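Local structure of probable oxidoreductase (Mycobacterium abscessus, 4EYE) at residues 146-151 against 291-296; 126-131 against 135-140; 25-30 against 34-39. The protein probably catalyses an oxidation-reduction reaction, as a member of the quinone oxidoreductase (zeta-crystallin) group of medium-chain dehydrogenases/reductases. All coordinates share one frame; numbering follows the deposited sequence.

In the fold
Along the chain the order is contact 3, contact 2, contact 1, each closing before the next opens. Contact 3 is a beta hairpin near one end of the molecule, about 32 Å, centre to centre, from contact 1 and about 27 Å from contact 2. Contacts 1 and 2 lie about 15 Å apart, and helices 134-140 and 143-154 follow each other in the chain. Contact 2 lies in the strand-rich catalytic domain and contact 1 beside the six-stranded parallel nucleotide-fold sheet; the two meet where L294 CG of helix 293-306 packs 3.9 Å from L126 CD2. Contact 3 belongs to the outlying N-terminal hairpin.

Contact 1. Residues 146-151 against 291-296; sequences TMYFAY and ADYLYE
The phenol oxygen of Y293 comes up against helix 143-154 between Y148 and F149, with OH 4.1 Å from F149 CA and 4.3 Å from Y148 CD2, near the plane of the Y148 ring and at its edge. These are packing distances, and no hydrogen bond links the two segments. The helices concerned flank the Rossmann-type domain of a medium-chain dehydrogenase: 143-154 precedes its first parallel strand, 162-165, and 293-306 follows its last, 277-280, so their meeting brings together the two places where the chain enters and leaves the sheet.

Aromatic residues suit this place because the helices are well separated, their nearest CA atoms, F149 and Y293, being 8.7 Å apart. Y293 spans that distance: its CG stands anti to the backbone N (chi1 -172°), which sends the ring out toward F149. The closest touch is 3.6 Å, between Y293 CE2 and F149 CD1. CE2 arrives at the edge of the phenylalanine ring, near its plane, and the two side chains cross at about a right angle. With planes at 70° and centroids 6.0 Å apart, the rings form an oblique pair. F149 also meets the rings of W283 and F286, and Y293 touches W283 too. Separately, R153 lies in cation-pi contact with Y293. Y148 adds a looser contact, its CE2 lying 4.2 Å from E296 O; this uses the backbone carbonyl of the glutamate, whose carboxylate lies at the exposed edge.

The far side of helix 143-154 faces helix 171-182, while on the side turned to Y293 the tyrosine's CE2 also lies 4.1 Å from F149 CB.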
ATOM      1  N   THR A 146       5.447   1.755   2.938  1.00 15.78           N
ATOM      2  CA  THR A 146       4.898   1.810   4.281  1.00 15.91           C
ATOM      3  C   THR A 146       5.408   0.656   5.161  1.00 15.90           C
ATOM      4  O   THR A 146       5.848   0.877   6.286  1.00 16.06           O
ATOM      5  CB  THR A 146       3.359   1.787   4.265  1.00 15.92           C
ATOM      6  OG1 THR A 146       2.885   2.913   3.545  1.00 16.00           O
ATOM      7  CG2 THR A 146       2.788   1.823   5.674  1.00 16.10           C
ATOM      8  N   MET A 147       5.349  -0.552   4.621  1.00 15.79           N
ATOM      9  CA  MET A 147       5.736  -1.738   5.359  1.00 15.87           C
ATOM     10  C   MET A 147       7.253  -1.891   5.497  1.00 16.12           C
ATOM     11  O   MET A 147       7.696  -2.330   6.548  1.00 16.28           O
ATOM     12  CB  MET A 147       5.038  -3.010   4.839  1.00 15.76           C
ATOM     13  CG  MET A 147       3.526  -3.104   5.176  1.00 15.75           C
ATOM     14  SD  MET A 147       3.143  -2.809   6.947  1.00 15.94           S
ATOM     15  CE  MET A 147       4.274  -3.949   7.749  1.00 16.03           C
ATOM     16  N   TYR A 148       8.043  -1.421   4.524  1.00 16.34           N
ATOM     17  CA  TYR A 148       9.509  -1.384   4.687  1.00 16.70           C
ATOM     18  C   TYR A 148       9.860  -0.473   5.871  1.00 17.04           C
ATOM     19  O   TYR A 148      10.598  -0.869   6.775  1.00 17.25           O
ATOM     20  CB  TYR A 148      10.253  -0.908   3.442  1.00 16.84           C
ATOM     21  CG  TYR A 148      11.729  -1.216   3.523  1.00 17.21           C
ATOM     22  CD1 TYR A 148      12.234  -2.396   2.983  1.00 17.42           C
ATOM     23  CD2 TYR A 148      12.596  -0.370   4.169  1.00 17.53           C
ATOM     24  CE1 TYR A 148      13.570  -2.726   3.083  1.00 17.80           C
ATOM     25  CE2 TYR A 148      13.944  -0.687   4.290  1.00 17.91           C
ATOM     26  CZ  TYR A 148      14.417  -1.873   3.710  1.00 18.01           C
ATOM     27  OH  TYR A 148      15.734  -2.187   3.815  1.00 18.48           O
ATOM     28  N   PHE A 149       9.349   0.747   5.830  1.00 17.17           N
ATOM     29  CA  PHE A 149       9.455   1.679   6.943  1.00 17.60           C
ATOM     30  C   PHE A 149       8.988   1.098   8.279  1.00 17.79           C
ATOM     31  O   PHE A 149       9.701   1.199   9.262  1.00 18.17           O
ATOM     32  CB  PHE A 149       8.636   2.918   6.605  1.00 17.65           C
ATOM     33  CG  PHE A 149       8.403   3.847   7.762  1.00 18.02           C
ATOM     34  CD1 PHE A 149       9.455   4.606   8.300  1.00 18.36           C
ATOM     35  CD2 PHE A 149       7.132   4.038   8.249  1.00 18.08           C
ATOM     36  CE1 PHE A 149       9.223   5.514   9.321  1.00 18.80           C
ATOM     37  CE2 PHE A 149       6.894   4.946   9.293  1.00 18.50           C
ATOM     38  CZ  PHE A 149       7.936   5.684   9.816  1.00 18.81           C
ATOM     39  N   ALA A 150       7.801   0.488   8.305  1.00 17.80           N
ATOM     40  CA  ALA A 150       7.269  -0.115   9.535  1.00 18.18           C
ATOM     41  C   ALA A 150       8.224  -1.132  10.116  1.00 18.44           C
ATOM     42  O   ALA A 150       8.458  -1.176  11.339  1.00 18.72           O
ATOM     43  CB  ALA A 150       5.904  -0.817   9.285  1.00 17.88           C
ATOM     44  N   TYR A 151       8.715  -2.004   9.254  1.00 18.52           N
ATOM     45  CA  TYR A 151       9.641  -3.055   9.692  1.00 18.96           C
ATOM     46  C   TYR A 151      11.056  -2.573  10.007  1.00 19.81           C
ATOM     47  O   TYR A 151      11.623  -2.857  11.098  1.00 20.54           O
ATOM     48  CB  TYR A 151       9.718  -4.128   8.622  1.00 18.71           C
ATOM     49  CG  TYR A 151       8.524  -5.045   8.541  1.00 18.44           C
ATOM     50  CD1 TYR A 151       7.808  -5.407   9.659  1.00 18.40           C
ATOM     51  CD2 TYR A 151       8.146  -5.601   7.317  1.00 18.23           C
ATOM     52  CE1 TYR A 151       6.745  -6.306   9.573  1.00 18.36           C
ATOM     53  CE2 TYR A 151       7.077  -6.454   7.222  1.00 18.12           C
ATOM     54  CZ  TYR A 151       6.381  -6.824   8.320  1.00 18.17           C
ATOM     55  OH  TYR A 151       5.343  -7.751   8.170  1.00 18.03           O
ATOM     56  N   ALA A 291      12.439  13.336   4.285  1.00 26.36           N
ATOM     57  CA  ALA A 291      12.235  12.985   2.889  1.00 26.34           C
ATOM     58  C   ALA A 291      13.355  12.052   2.355  1.00 26.06           C
ATOM     59  O   ALA A 291      13.076  11.174   1.549  1.00 26.83           O
ATOM     60  CB  ALA A 291      12.060  14.232   2.012  1.00 26.45           C
ATOM     61  N   ASP A 292      14.580  12.196   2.838  1.00 26.10           N
ATOM     62  CA  ASP A 292      15.688  11.353   2.394  1.00 26.33           C
ATOM     63  C   ASP A 292      15.591   9.885   2.806  1.00 24.82           C
ATOM     64  O   ASP A 292      16.242   9.060   2.207  1.00 24.00           O
ATOM     65  CB  ASP A 292      17.024  11.904   2.865  1.00 27.76           C
ATOM     66  CG  ASP A 292      17.308  13.279   2.296  1.00 29.18           C
ATOM     67  OD1 ASP A 292      16.558  13.730   1.410  1.00 30.89           O
ATOM     68  OD2 ASP A 292      18.284  13.903   2.725  1.00 30.59           O
ATOM     69  N   TYR A 293      14.742   9.555   3.781  1.00 24.32           N
ATOM     70  CA  TYR A 293      14.547   8.151   4.133  1.00 23.61           C
ATOM     71  C   TYR A 293      13.982   7.385   2.936  1.00 23.39           C
ATOM     72  O   TYR A 293      14.244   6.181   2.773  1.00 22.77           O
ATOM     73  CB  TYR A 293      13.709   7.976   5.377  1.00 23.16           C
ATOM     74  CG  TYR A 293      13.662   6.534   5.850  1.00 22.54           C
ATOM     75  CD1 TYR A 293      14.794   5.910   6.390  1.00 22.66           C
ATOM     76  CD2 TYR A 293      12.499   5.800   5.762  1.00 22.11           C
ATOM     77  CE1 TYR A 293      14.731   4.596   6.832  1.00 22.25           C
ATOM     78  CE2 TYR A 293      12.431   4.490   6.195  1.00 21.66           C
ATOM     79  CZ  TYR A 293      13.553   3.895   6.744  1.00 22.14           C
ATOM     80  OH  TYR A 293      13.487   2.568   7.154  1.00 22.53           O
ATOM     81  N   LEU A 294      13.244   8.096   2.083  1.00 23.20           N
ATOM     82  CA  LEU A 294      12.700   7.511   0.881  1.00 23.26           C
ATOM     83  C   LEU A 294      13.753   6.826   0.001  1.00 23.78           C
ATOM     84  O   LEU A 294      13.459   5.823  -0.617  1.00 23.14           O
ATOM     85  CB  LEU A 294      11.960   8.570   0.078  1.00 23.02           C
ATOM     86  CG  LEU A 294      11.031   8.095  -1.036  1.00 22.81           C
ATOM     87  CD1 LEU A 294       9.881   7.178  -0.545  1.00 22.11           C
ATOM     88  CD2 LEU A 294      10.464   9.366  -1.660  1.00 22.91           C
ATOM     89  N   TYR A 295      14.978   7.358  -0.043  1.00 24.98           N
ATOM     90  CA  TYR A 295      16.034   6.710  -0.804  1.00 26.16           C
ATOM     91  C   TYR A 295      16.365   5.345  -0.220  1.00 24.01           C
ATOM     92  O   TYR A 295      16.647   4.408  -0.971  1.00 23.02           O
ATOM     93  CB  TYR A 295      17.355   7.491  -0.817  1.00 30.03           C
ATOM     94  CG  TYR A 295      17.346   8.942  -1.237  1.00 34.82           C
ATOM     95  CD1 TYR A 295      16.476   9.446  -2.212  1.00 37.27           C
ATOM     96  CD2 TYR A 295      18.237   9.839  -0.621  1.00 37.71           C
ATOM     97  CE1 TYR A 295      16.519  10.798  -2.565  1.00 38.70           C
ATOM     98  CE2 TYR A 295      18.283  11.168  -0.973  1.00 40.57           C
ATOM     99  CZ  TYR A 295      17.441  11.644  -1.949  1.00 41.56           C
ATOM    100  OH  TYR A 295      17.538  13.004  -2.262  1.00 48.63           O
ATOM    101  N   GLU A 296      16.327   5.255   1.101  1.00 22.15           N
ATOM    102  CA  GLU A 296      16.597   3.999   1.807  1.00 21.56           C
ATOM    103  C   GLU A 296      15.485   2.980   1.635  1.00 19.61           C
ATOM    104  O   GLU A 296      15.764   1.817   1.499  1.00 19.11           O
ATOM    105  CB  GLU A 296      16.804   4.233   3.314  1.00 22.54           C
ATOM    106  CG  GLU A 296      17.438   3.030   3.971  1.00 23.92           C
ATOM    107  CD  GLU A 296      17.629   3.132   5.496  1.00 25.05           C
ATOM    108  OE1 GLU A 296      17.360   2.085   6.164  1.00 27.33           O
ATOM    109  OE2 GLU A 296      18.102   4.179   5.969  1.00 24.78           O
TER

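Contact 2. Residues 126-131 against 135-140; sequences LPTPPQ and AEAVAL
T128 presses its methyl group CG2 onto A137 CB at 3.5 Å, closer than carbon pairs usually pack. CG2 is the branch that stands anti to the threonine's backbone N, while OG1 lies on the other branch, beside N (chi1 -62°), so the apolar arm meets the helix. Alanine suits the opposing position because its short side chain lets the loop come near: the CA atoms of T128 and A137 are 6.1 Å apart.

One residue further along, the CG corner of the P129 ring and the CD1 methyl of L140 meet head-on. The leucine chain is extended, with CD1 anti to CA (chi2 -179°), and L140 CD1 approaches P129 CG to 3.9 Å and P129 CD to 4.1 Å. Both side chains are buried, and M106 of strand 104-108 touches each of them. The arrangement is a strand-loop-helix connection in the catalytic domain of the medium-chain dehydrogenase fold: strand 125-127 pairs with 104-108, the chain runs on extended through T128 and P129, and helix 134-140 then folds back across the loop. Consecutive prolines at 129 and 130 fit such a path, since their rings restrict the backbone and supply an apolar surface without amide hydrogens.

At the beginning of the helix the link is polar and passes through water. Q131 O and E136 OE1 lie 4.3 Å apart, and one water donates to both, at 2.6 Å from Q131 O and 2.7 Å from E136 OE1. A glutamate has the length to reach the bridging water; its OE1 has a further hydrogen-bond partner adjoining the segments, and its backbone N is bound by D133 OD1, just ahead of E136.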
ATOM      1  N   LEU A 126      10.169   8.014  -8.315  1.00 19.59           N
ATOM      2  CA  LEU A 126      11.143   6.969  -8.034  1.00 19.57           C
ATOM      3  C   LEU A 126      11.347   6.094  -9.285  1.00 19.70           C
ATOM      4  O   LEU A 126      10.396   5.854 -10.054  1.00 19.47           O
ATOM      5  CB  LEU A 126      10.725   6.127  -6.838  1.00 19.40           C
ATOM      6  CG  LEU A 126      10.598   6.849  -5.439  1.00 19.47           C
ATOM      7  CD1 LEU A 126       9.729   6.042  -4.497  1.00 19.25           C
ATOM      8  CD2 LEU A 126      11.887   7.188  -4.711  1.00 19.55           C
ATOM      9  N   PRO A 127      12.594   5.622  -9.502  1.00 19.90           N
ATOM     10  CA  PRO A 127      12.862   4.725 -10.598  1.00 19.91           C
ATOM     11  C   PRO A 127      12.226   3.346 -10.411  1.00 19.58           C
ATOM     12  O   PRO A 127      12.384   2.707  -9.377  1.00 19.36           O
ATOM     13  CB  PRO A 127      14.413   4.635 -10.646  1.00 20.50           C
ATOM     14  CG  PRO A 127      14.859   4.997  -9.259  1.00 20.66           C
ATOM     15  CD  PRO A 127      13.793   5.917  -8.687  1.00 20.26           C
ATOM     16  N   THR A 128      11.517   2.887 -11.455  1.00 19.46           N
ATOM     17  CA  THR A 128      10.835   1.607 -11.420  1.00 19.34           C
ATOM     18  C   THR A 128      11.842   0.442 -11.476  1.00 19.58           C
ATOM     19  O   THR A 128      12.652   0.397 -12.381  1.00 19.65           O
ATOM     20  CB  THR A 128       9.893   1.459 -12.644  1.00 19.35           C
ATOM     21  OG1 THR A 128       8.885   2.486 -12.589  1.00 19.21           O
ATOM     22  CG2 THR A 128       9.278   0.016 -12.659  1.00 19.22           C
ATOM     23  N   PRO A 129      11.770  -0.527 -10.530  1.00 19.69           N
ATOM     24  CA  PRO A 129      12.742  -1.640 -10.591  1.00 20.11           C
ATOM     25  C   PRO A 129      12.639  -2.377 -11.924  1.00 20.52           C
ATOM     26  O   PRO A 129      11.519  -2.644 -12.409  1.00 20.35           O
ATOM     27  CB  PRO A 129      12.323  -2.520  -9.435  1.00 19.99           C
ATOM     28  CG  PRO A 129      11.724  -1.563  -8.441  1.00 19.52           C
ATOM     29  CD  PRO A 129      11.021  -0.533  -9.256  1.00 19.40           C
ATOM     30  N   PRO A 130      13.784  -2.646 -12.553  1.00 21.13           N
ATOM     31  CA  PRO A 130      13.682  -3.231 -13.911  1.00 21.46           C
ATOM     32  C   PRO A 130      13.045  -4.607 -13.944  1.00 21.27           C
ATOM     33  O   PRO A 130      12.570  -5.002 -15.007  1.00 21.74           O
ATOM     34  CB  PRO A 130      15.129  -3.292 -14.400  1.00 22.12           C
ATOM     35  CG  PRO A 130      15.984  -3.189 -13.195  1.00 22.26           C
ATOM     36  CD  PRO A 130      15.179  -2.394 -12.161  1.00 21.65           C
ATOM     37  N   GLN A 131      12.996  -5.315 -12.832  1.00 20.84           N
ATOM     38  CA  GLN A 131      12.400  -6.651 -12.827  1.00 20.94           C
ATOM     39  C   GLN A 131      10.851  -6.614 -12.880  1.00 20.16           C
ATOM     40  O   GLN A 131      10.217  -7.652 -13.130  1.00 20.35           O
ATOM     41  CB  GLN A 131      12.831  -7.429 -11.572  1.00 21.36           C
ATOM     42  CG  GLN A 131      14.341  -7.692 -11.491  1.00 22.26           C
ATOM     43  CD  GLN A 131      15.095  -6.681 -10.632  1.00 22.08           C
ATOM     44  OE1 GLN A 131      14.656  -5.566 -10.419  1.00 21.86           O
ATOM     45  NE2 GLN A 131      16.255  -7.085 -10.164  1.00 22.78           N
ATOM     46  N   ALA A 135       2.245  -2.456 -13.317  1.00 16.83           N
ATOM     47  CA  ALA A 135       1.300  -2.823 -12.233  1.00 16.51           C
ATOM     48  C   ALA A 135       2.020  -3.256 -10.939  1.00 16.26           C
ATOM     49  O   ALA A 135       1.667  -2.855  -9.832  1.00 15.98           O
ATOM     50  CB  ALA A 135       0.361  -3.914 -12.694  1.00 16.67           C
ATOM     51  N   GLU A 136       3.013  -4.123 -11.087  1.00 16.34           N
ATOM     52  CA  GLU A 136       3.806  -4.563  -9.942  1.00 16.27           C
ATOM     53  C   GLU A 136       4.540  -3.393  -9.315  1.00 16.02           C
ATOM     54  O   GLU A 136       4.623  -3.311  -8.083  1.00 15.87           O
ATOM     55  CB  GLU A 136       4.784  -5.671 -10.366  1.00 16.66           C
ATOM     56  CG  GLU A 136       4.112  -6.996 -10.786  1.00 17.00           C
ATOM     57  CD  GLU A 136       5.118  -7.950 -11.486  1.00 17.45           C
ATOM     58  OE1 GLU A 136       6.077  -7.485 -12.136  1.00 17.61           O
ATOM     59  OE2 GLU A 136       4.954  -9.152 -11.284  1.00 17.98           O
ATOM     60  N   ALA A 137       5.030  -2.480 -10.153  1.00 16.04           N
ATOM     61  CA  ALA A 137       5.733  -1.284  -9.689  1.00 15.95           C
ATOM     62  C   ALA A 137       4.785  -0.355  -8.932  1.00 15.78           C
ATOM     63  O   ALA A 137       5.076   0.099  -7.811  1.00 15.66           O
ATOM     64  CB  ALA A 137       6.371  -0.527 -10.841  1.00 16.08           C
ATOM     65  N   VAL A 138       3.608  -0.105  -9.501  1.00 15.79           N
ATOM     66  CA  VAL A 138       2.658   0.795  -8.755  1.00 15.74           C
ATOM     67  C   VAL A 138       2.287   0.181  -7.425  1.00 15.75           C
ATOM     68  O   VAL A 138       2.100   0.898  -6.398  1.00 15.72           O
ATOM     69  CB  VAL A 138       1.432   1.275  -9.608  1.00 15.82           C
ATOM     70  CG1 VAL A 138       0.335   0.190  -9.643  1.00 15.81           C
ATOM     71  CG2 VAL A 138       0.895   2.630  -9.075  1.00 15.89           C
ATOM     72  N   ALA A 139       2.222  -1.152  -7.382  1.00 15.88           N
ATOM     73  CA  ALA A 139       1.833  -1.840  -6.189  1.00 15.96           C
ATOM     74  C   ALA A 139       2.809  -1.588  -5.022  1.00 16.09           C
ATOM     75  O   ALA A 139       2.394  -1.557  -3.878  1.00 16.04           O
ATOM     76  CB  ALA A 139       1.695  -3.340  -6.441  1.00 15.99           C
ATOM     77  N   LEU A 140       4.088  -1.409  -5.344  1.00 16.39           N
ATOM     78  CA  LEU A 140       5.113  -1.042  -4.380  1.00 16.69           C
ATOM     79  C   LEU A 140       4.834   0.275  -3.669  1.00 16.93           C
ATOM     80  O   LEU A 140       5.224   0.456  -2.526  1.00 17.20           O
ATOM     81  CB  LEU A 140       6.495  -0.881  -5.036  1.00 16.81           C
ATOM     82  CG  LEU A 140       7.326  -2.062  -5.479  1.00 17.08           C
ATOM     83  CD1 LEU A 140       8.673  -1.597  -6.078  1.00 17.34           C
ATOM     84  CD2 LEU A 140       7.550  -3.093  -4.355  1.00 17.09           C
TER
HETATM   85  O   HOH W   1       7.927  -8.858 -13.556  1.00 17.43           O

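Contact 3. Residues 25-30 against 34-39; sequences IQAQSL and EGLVYT
I25 and L36 cross at about a right angle on the face of the hairpin that carries I25, A27, L36 and Y38, the first three of them buried; I25 CG2 lies 3.7 Å from L36 CD2. The other arm of the isoleucine ends in CD1, which lies 3.8 Å from Y38 CB, again with the side chains crossing nearly square. The two branches of I25 thus serve two neighbours, as a beta-branched residue can. A27 adds its methyl on the same face, and its small side chain lets L36 CD2 lie close over the strand.

The face bearing Q26 and V37 is more polar. Q26 is extended, its CG anti to the backbone N (chi1 -165°), and its OE1 takes a hydrogen bond of 2.6 Å from Q28 NE2, in the plane of both amides. This bond fixes the rotation of the Q28 amide, which lies across V37, with Q28 OE1 3.5 Å from V37 CG2. T39 CG2 packs against Q26 OE1.

Beneath these side chains runs an antiparallel ladder. Q26 and V37 form the hydrogen-bonded pair, with Q26 N to V37 O at 2.8 Å and V37 N to Q26 O at 2.9 Å; Q28 N to G35 O, also 2.9 Å, continues it toward the turn. G35 has no side chain, and S29 OG, which is hydrogen-bonded to S31 OG, packs 3.7 Å from its CA.

Strands 21-27 and 36-42 make a two-stranded sheet. Among its outer contacts are backbone bonds from I25 to Y114 and from A27 to F80; L319 meets I25 and S320 meets Y38, while R323 NH2, from helix 322-330, binds L36 O.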
ATOM      1  N   ILE A  25     -10.952   9.425 -14.329  1.00 18.62           N
ATOM      2  CA  ILE A  25     -12.056   9.177 -13.448  1.00 18.74           C
ATOM      3  C   ILE A  25     -12.074  10.349 -12.481  1.00 18.89           C
ATOM      4  O   ILE A  25     -11.064  10.634 -11.856  1.00 18.88           O
ATOM      5  CB  ILE A  25     -11.889   7.849 -12.676  1.00 18.36           C
ATOM      6  CG1 ILE A  25     -12.072   6.661 -13.624  1.00 18.27           C
ATOM      7  CG2 ILE A  25     -12.827   7.766 -11.456  1.00 18.14           C
ATOM      8  CD1 ILE A  25     -13.506   6.403 -14.033  1.00 18.62           C
ATOM      9  N   GLN A  26     -13.235  10.996 -12.360  1.00 19.16           N
ATOM     10  CA  GLN A  26     -13.402  12.178 -11.543  1.00 19.45           C
ATOM     11  C   GLN A  26     -14.554  11.969 -10.552  1.00 19.59           C
ATOM     12  O   GLN A  26     -15.662  11.556 -10.957  1.00 19.68           O
ATOM     13  CB  GLN A  26     -13.710  13.354 -12.467  1.00 19.91           C
ATOM     14  CG  GLN A  26     -13.575  14.683 -11.831  1.00 20.30           C
ATOM     15  CD  GLN A  26     -13.940  15.799 -12.779  1.00 20.75           C
ATOM     16  OE1 GLN A  26     -15.040  15.797 -13.330  1.00 21.67           O
ATOM     17  NE2 GLN A  26     -13.042  16.738 -12.973  1.00 20.92           N
ATOM     18  N   ALA A  27     -14.270  12.170  -9.270  1.00 19.60           N
ATOM     19  CA  ALA A  27     -15.282  12.182  -8.249  1.00 20.29           C
ATOM     20  C   ALA A  27     -16.088  13.473  -8.430  1.00 20.96           C
ATOM     21  O   ALA A  27     -15.538  14.556  -8.336  1.00 20.50           O
ATOM     22  CB  ALA A  27     -14.642  12.132  -6.856  1.00 20.13           C
ATOM     23  N   GLN A  28     -17.389  13.322  -8.687  1.00 22.20           N
ATOM     24  CA  GLN A  28     -18.287  14.449  -8.883  1.00 23.42           C
ATOM     25  C   GLN A  28     -19.212  14.680  -7.702  1.00 23.46           C
ATOM     26  O   GLN A  28     -20.058  15.573  -7.733  1.00 23.12           O
ATOM     27  CB  GLN A  28     -18.996  14.365 -10.246  1.00 24.90           C
ATOM     28  CG  GLN A  28     -17.982  14.800 -11.303  1.00 26.05           C
ATOM     29  CD  GLN A  28     -18.394  14.599 -12.717  1.00 27.49           C
ATOM     30  OE1 GLN A  28     -19.551  14.324 -12.998  1.00 28.91           O
ATOM     31  NE2 GLN A  28     -17.441  14.787 -13.636  1.00 28.10           N
ATOM     32  N   SER A  29     -19.024  13.883  -6.653  1.00 23.16           N
ATOM     33  CA  SER A  29     -19.709  14.091  -5.376  1.00 23.22           C
ATOM     34  C   SER A  29     -18.898  13.343  -4.317  1.00 22.82           C
ATOM     35  O   SER A  29     -17.920  12.660  -4.661  1.00 22.12           O
ATOM     36  CB  SER A  29     -21.143  13.572  -5.449  1.00 23.65           C
ATOM     37  OG  SER A  29     -21.182  12.161  -5.388  1.00 23.83           O
ATOM     38  N   LEU A  30     -19.297  13.446  -3.051  1.00 22.65           N
ATOM     39  CA  LEU A  30     -18.671  12.663  -2.004  1.00 22.97           C
ATOM     40  C   LEU A  30     -19.547  11.463  -1.626  1.00 23.72           C
ATOM     41  O   LEU A  30     -19.574  11.044  -0.470  1.00 24.59           O
ATOM     42  CB  LEU A  30     -18.331  13.519  -0.779  1.00 22.84           C
ATOM     43  CG  LEU A  30     -17.244  14.583  -0.941  1.00 22.81           C
ATOM     44  CD1 LEU A  30     -16.949  15.298   0.374  1.00 22.91           C
ATOM     45  CD2 LEU A  30     -15.955  13.974  -1.527  1.00 21.92           C
ATOM     46  N   GLU A  34     -20.058   5.470  -6.440  1.00 23.66           N
ATOM     47  CA  GLU A  34     -21.218   5.879  -7.231  1.00 24.23           C
ATOM     48  C   GLU A  34     -21.036   7.245  -7.843  1.00 24.21           C
ATOM     49  O   GLU A  34     -21.564   7.514  -8.924  1.00 26.08           O
ATOM     50  CB  GLU A  34     -22.514   5.889  -6.364  1.00 24.77           C
ATOM     51  N   GLY A  35     -20.289   8.132  -7.189  1.00 23.37           N
ATOM     52  CA  GLY A  35     -20.063   9.472  -7.743  1.00 22.67           C
ATOM     53  C   GLY A  35     -18.940   9.604  -8.752  1.00 21.78           C
ATOM     54  O   GLY A  35     -18.602  10.737  -9.192  1.00 22.03           O
ATOM     55  N   LEU A  36     -18.339   8.491  -9.139  1.00 20.92           N
ATOM     56  CA  LEU A  36     -17.166   8.535  -9.996  1.00 20.15           C
ATOM     57  C   LEU A  36     -17.617   8.500 -11.452  1.00 20.23           C
ATOM     58  O   LEU A  36     -18.408   7.653 -11.815  1.00 20.81           O
ATOM     59  CB  LEU A  36     -16.216   7.366  -9.712  1.00 19.63           C
ATOM     60  CG  LEU A  36     -15.462   7.311  -8.375  1.00 19.19           C
ATOM     61  CD1 LEU A  36     -14.669   6.035  -8.215  1.00 18.97           C
ATOM     62  CD2 LEU A  36     -14.528   8.488  -8.258  1.00 19.03           C
ATOM     63  N   VAL A  37     -17.069   9.381 -12.273  1.00 20.14           N
ATOM     64  CA  VAL A  37     -17.428   9.491 -13.679  1.00 20.61           C
ATOM     65  C   VAL A  37     -16.158   9.488 -14.542  1.00 20.32           C
ATOM     66  O   VAL A  37     -15.192  10.158 -14.227  1.00 20.02           O
ATOM     67  CB  VAL A  37     -18.263  10.793 -13.917  1.00 21.04           C
ATOM     68  CG1 VAL A  37     -18.687  10.914 -15.392  1.00 21.55           C
ATOM     69  CG2 VAL A  37     -19.523  10.833 -13.010  1.00 21.41           C
ATOM     70  N   TYR A  38     -16.167   8.706 -15.616  1.00 20.71           N
ATOM     71  CA  TYR A  38     -15.083   8.658 -16.600  1.00 20.85           C
ATOM     72  C   TYR A  38     -15.325   9.792 -17.568  1.00 21.34           C
ATOM     73  O   TYR A  38     -16.333   9.790 -18.251  1.00 22.01           O
ATOM     74  CB  TYR A  38     -15.134   7.324 -17.371  1.00 21.01           C
ATOM     75  CG  TYR A  38     -13.998   7.114 -18.348  1.00 20.95           C
ATOM     76  CD1 TYR A  38     -12.711   7.083 -17.918  1.00 20.60           C
ATOM     77  CD2 TYR A  38     -14.251   6.813 -19.713  1.00 21.55           C
ATOM     78  CE1 TYR A  38     -11.669   6.829 -18.791  1.00 20.74           C
ATOM     79  CE2 TYR A  38     -13.208   6.580 -20.604  1.00 21.54           C
ATOM     80  CZ  TYR A  38     -11.927   6.595 -20.128  1.00 21.19           C
ATOM     81  OH  TYR A  38     -10.848   6.370 -20.943  1.00 21.69           O
ATOM     82  N   THR A  39     -14.434  10.749 -17.636  1.00 21.52           N
ATOM     83  CA  THR A  39     -14.746  12.023 -18.302  1.00 22.07           C
ATOM     84  C   THR A  39     -13.484  12.679 -18.805  1.00 22.55           C
ATOM     85  O   THR A  39     -12.390  12.167 -18.619  1.00 22.59           O
ATOM     86  CB  THR A  39     -15.474  12.995 -17.342  1.00 21.97           C
ATOM     87  OG1 THR A  39     -15.957  14.112 -18.085  1.00 22.28           O
ATOM     88  CG2 THR A  39     -14.575  13.496 -16.230  1.00 21.22           C
TER